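Local coordinates for mitogen-activated protein kinase kinase kinase 2 (Homo sapiens, PDB 2NPT) that probably phosphorylates MAP kinase kinases and, through its PB1 domain, pairs basic side chains with an acidic surface of a partner protein, at residues N19-K24 and F36-K41. Numbering follows the deposited sequence.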
loop_
_atom_site.group_PDB
_atom_site.type_symbol
_atom_site.label_atom_id
_atom_site.label_comp_id
_atom_site.label_asym_id
_atom_site.label_seq_id
_atom_site.Cartn_x
_atom_site.Cartn_y
_atom_site.Cartn_z
ATOM N N ASN D 19 12.305 3.620 -9.764
ATOM C CA ASN D 19 11.350 2.872 -8.945
ATOM C C ASN D 19 11.007 3.638 -7.622
ATOM O O ASN D 19 11.906 4.148 -6.994
ATOM C CB ASN D 19 11.846 1.413 -8.727
ATOM C CG ASN D 19 13.397 1.287 -8.499
ATOM O OD1 ASN D 19 14.197 2.148 -8.899
ATOM N ND2 ASN D 19 13.801 0.176 -7.884
ATOM N N ASP D 20 9.731 3.784 -7.242
ATOM C CA ASP D 20 9.405 4.354 -5.902
ATOM C C ASP D 20 9.750 3.326 -4.822
ATOM O O ASP D 20 9.845 2.127 -5.087
ATOM C CB ASP D 20 7.936 4.721 -5.722
ATOM C CG ASP D 20 7.513 5.942 -6.513
ATOM O OD1 ASP D 20 8.370 6.676 -7.057
ATOM O OD2 ASP D 20 6.281 6.118 -6.594
ATOM N N VAL D 21 9.975 3.811 -3.618
ATOM C CA VAL D 21 10.290 2.941 -2.476
ATOM C C VAL D 21 9.008 2.692 -1.746
ATOM O O VAL D 21 8.384 3.617 -1.245
ATOM C CB VAL D 21 11.351 3.527 -1.526
ATOM C CG1 VAL D 21 11.432 2.697 -0.231
ATOM C CG2 VAL D 21 12.730 3.593 -2.228
ATOM N N ARG D 22 8.610 1.426 -1.691
ATOM C CA ARG D 22 7.413 1.034 -0.983
ATOM C C ARG D 22 7.712 0.924 0.517
ATOM O O ARG D 22 8.550 0.094 0.927
ATOM C CB ARG D 22 7.002 -0.314 -1.510
ATOM C CG ARG D 22 5.668 -0.735 -1.206
ATOM C CD ARG D 22 5.223 -1.770 -2.343
ATOM N NE ARG D 22 4.029 -2.437 -1.876
ATOM C CZ ARG D 22 4.012 -3.602 -1.260
ATOM N NH1 ARG D 22 5.136 -4.284 -1.063
ATOM N NH2 ARG D 22 2.868 -4.100 -0.843
ATOM N N VAL D 23 7.043 1.721 1.324
ATOM C CA VAL D 23 7.270 1.677 2.747
ATOM C C VAL D 23 6.051 1.157 3.538
ATOM O O VAL D 23 4.941 1.612 3.318
ATOM C CB VAL D 23 7.717 3.081 3.280
ATOM C CG1 VAL D 23 7.782 3.097 4.843
ATOM C CG2 VAL D 23 9.071 3.532 2.677
ATOM N N LYS D 24 6.282 0.240 4.493
ATOM C CA LYS D 24 5.248 -0.278 5.368
ATOM C C LYS D 24 5.512 0.192 6.796
ATOM O O LYS D 24 6.452 -0.278 7.506
ATOM C CB LYS D 24 5.167 -1.813 5.292
ATOM C CG LYS D 24 4.193 -2.392 6.293
ATOM C CD LYS D 24 3.617 -3.778 5.898
ATOM C CE LYS D 24 4.672 -4.891 5.942
ATOM N NZ LYS D 24 4.179 -6.307 5.621
ATOM N N PHE D 36 7.159 6.082 -1.797
ATOM C CA PHE D 36 7.983 7.253 -1.718
ATOM C C PHE D 36 8.849 7.411 -2.939
ATOM O O PHE D 36 9.569 6.491 -3.331
ATOM C CB PHE D 36 8.881 7.191 -0.488
ATOM C CG PHE D 36 8.142 7.434 0.783
ATOM C CD1 PHE D 36 8.124 8.703 1.366
ATOM C CD2 PHE D 36 7.468 6.399 1.404
ATOM C CE1 PHE D 36 7.399 8.938 2.519
ATOM C CE2 PHE D 36 6.738 6.624 2.551
ATOM C CZ PHE D 36 6.714 7.896 3.134
ATOM N N PRO D 37 8.808 8.608 -3.539
ATOM C CA PRO D 37 9.648 8.871 -4.681
ATOM C C PRO D 37 11.125 8.993 -4.276
ATOM O O PRO D 37 11.424 9.529 -3.218
ATOM C CB PRO D 37 9.107 10.209 -5.189
ATOM C CG PRO D 37 8.564 10.872 -4.010
ATOM C CD PRO D 37 8.008 9.781 -3.149
ATOM N N ARG D 38 12.024 8.485 -5.106
ATOM C CA ARG D 38 13.453 8.583 -4.847
ATOM C C ARG D 38 14.017 9.948 -5.244
ATOM O O ARG D 38 13.513 10.558 -6.181
ATOM C CB ARG D 38 14.217 7.536 -5.637
ATOM C CG ARG D 38 13.855 6.133 -5.253
ATOM C CD ARG D 38 14.610 5.113 -6.041
ATOM N NE ARG D 38 14.071 3.801 -5.721
ATOM C CZ ARG D 38 14.718 2.814 -5.106
ATOM N NH1 ARG D 38 15.976 2.931 -4.722
ATOM N NH2 ARG D 38 14.058 1.696 -4.875
ATOM N N PRO D 39 15.095 10.396 -4.561
ATOM C CA PRO D 39 15.692 9.751 -3.376
ATOM C C PRO D 39 14.853 10.000 -2.142
ATOM O O PRO D 39 14.289 11.078 -1.976
ATOM C CB PRO D 39 17.042 10.452 -3.254
ATOM C CG PRO D 39 16.799 11.786 -3.789
ATOM C CD PRO D 39 15.855 11.604 -4.940
ATOM N N VAL D 40 14.714 8.990 -1.303
ATOM C CA VAL D 40 13.871 9.109 -0.119
ATOM C C VAL D 40 14.687 9.725 1.015
ATOM O O VAL D 40 15.843 9.348 1.223
ATOM C CB VAL D 40 13.299 7.722 0.316
ATOM C CG1 VAL D 40 12.433 7.846 1.558
ATOM C CG2 VAL D 40 12.500 7.086 -0.830
ATOM N N LYS D 41 14.074 10.647 1.749
ATOM C CA LYS D 41 14.714 11.309 2.893
ATOM C C LYS D 41 14.041 10.985 4.198
ATOM O O LYS D 41 12.829 10.801 4.223
ATOM C CB LYS D 41 14.720 12.832 2.686
ATOM C CG LYS D 41 15.955 13.336 1.967
ATOM C CD LYS D 41 15.740 13.709 0.512
ATOM C CE LYS D 41 17.088 13.729 -0.209
HETATM O O HOH W 1 10.977 7.089 -7.411
#
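Val-21 and Phe-36 form the last antiparallel pair of the β-hairpin that opens this PB1 domain, which has the ubiquitin-like β-grasp fold. The pair is hydrogen-bonded: Val-21 N to Phe-36 O is 2.7 Å and Phe-36 N to Val-21 O is 2.8 Å. Strand 30-36 ends here, and the chain turns toward helix 42-53 through a cis peptide before Pro-39. Arg-38 extends the contact past the sheet. Its chain runs extended from CG to NE, and NE donates to Asn-19 O. The modelled 2.5 Å is very short, and the exact length is doubtful. That bond is bent (143°) but lies close to the guanidinium plane. The Asn-19 amide stacks over one guanidinium face, with the two planes 14° apart. Val-21 CG2 covers the opposite face, 3.5 Å from Arg-38 NH2. The same methyl meets Val-40 CG2 at 3.8 Å. Further along the strand, Val-23 CG2 packs obliquely against the Phe-36 ring, 3.5 Å from CD2. Leu-45 of helix 42-53 touches Val-23, Phe-36 and Val-40, so these residues belong to the domain core. One water accepts from Arg-38 N and lies within hydrogen-bonding distance of Asp-20 OD1, 2.7 Å away. The Asn-19 carbonyl and the Asp-84 carboxylate, a salt-bridge partner of NH1, hold the guanidinium by its N-H groups. Arg-38 thus links the start of strand 21-27 and the loop after strand 30-36 to helix 73-85, and Asp-84 probably offsets its charge.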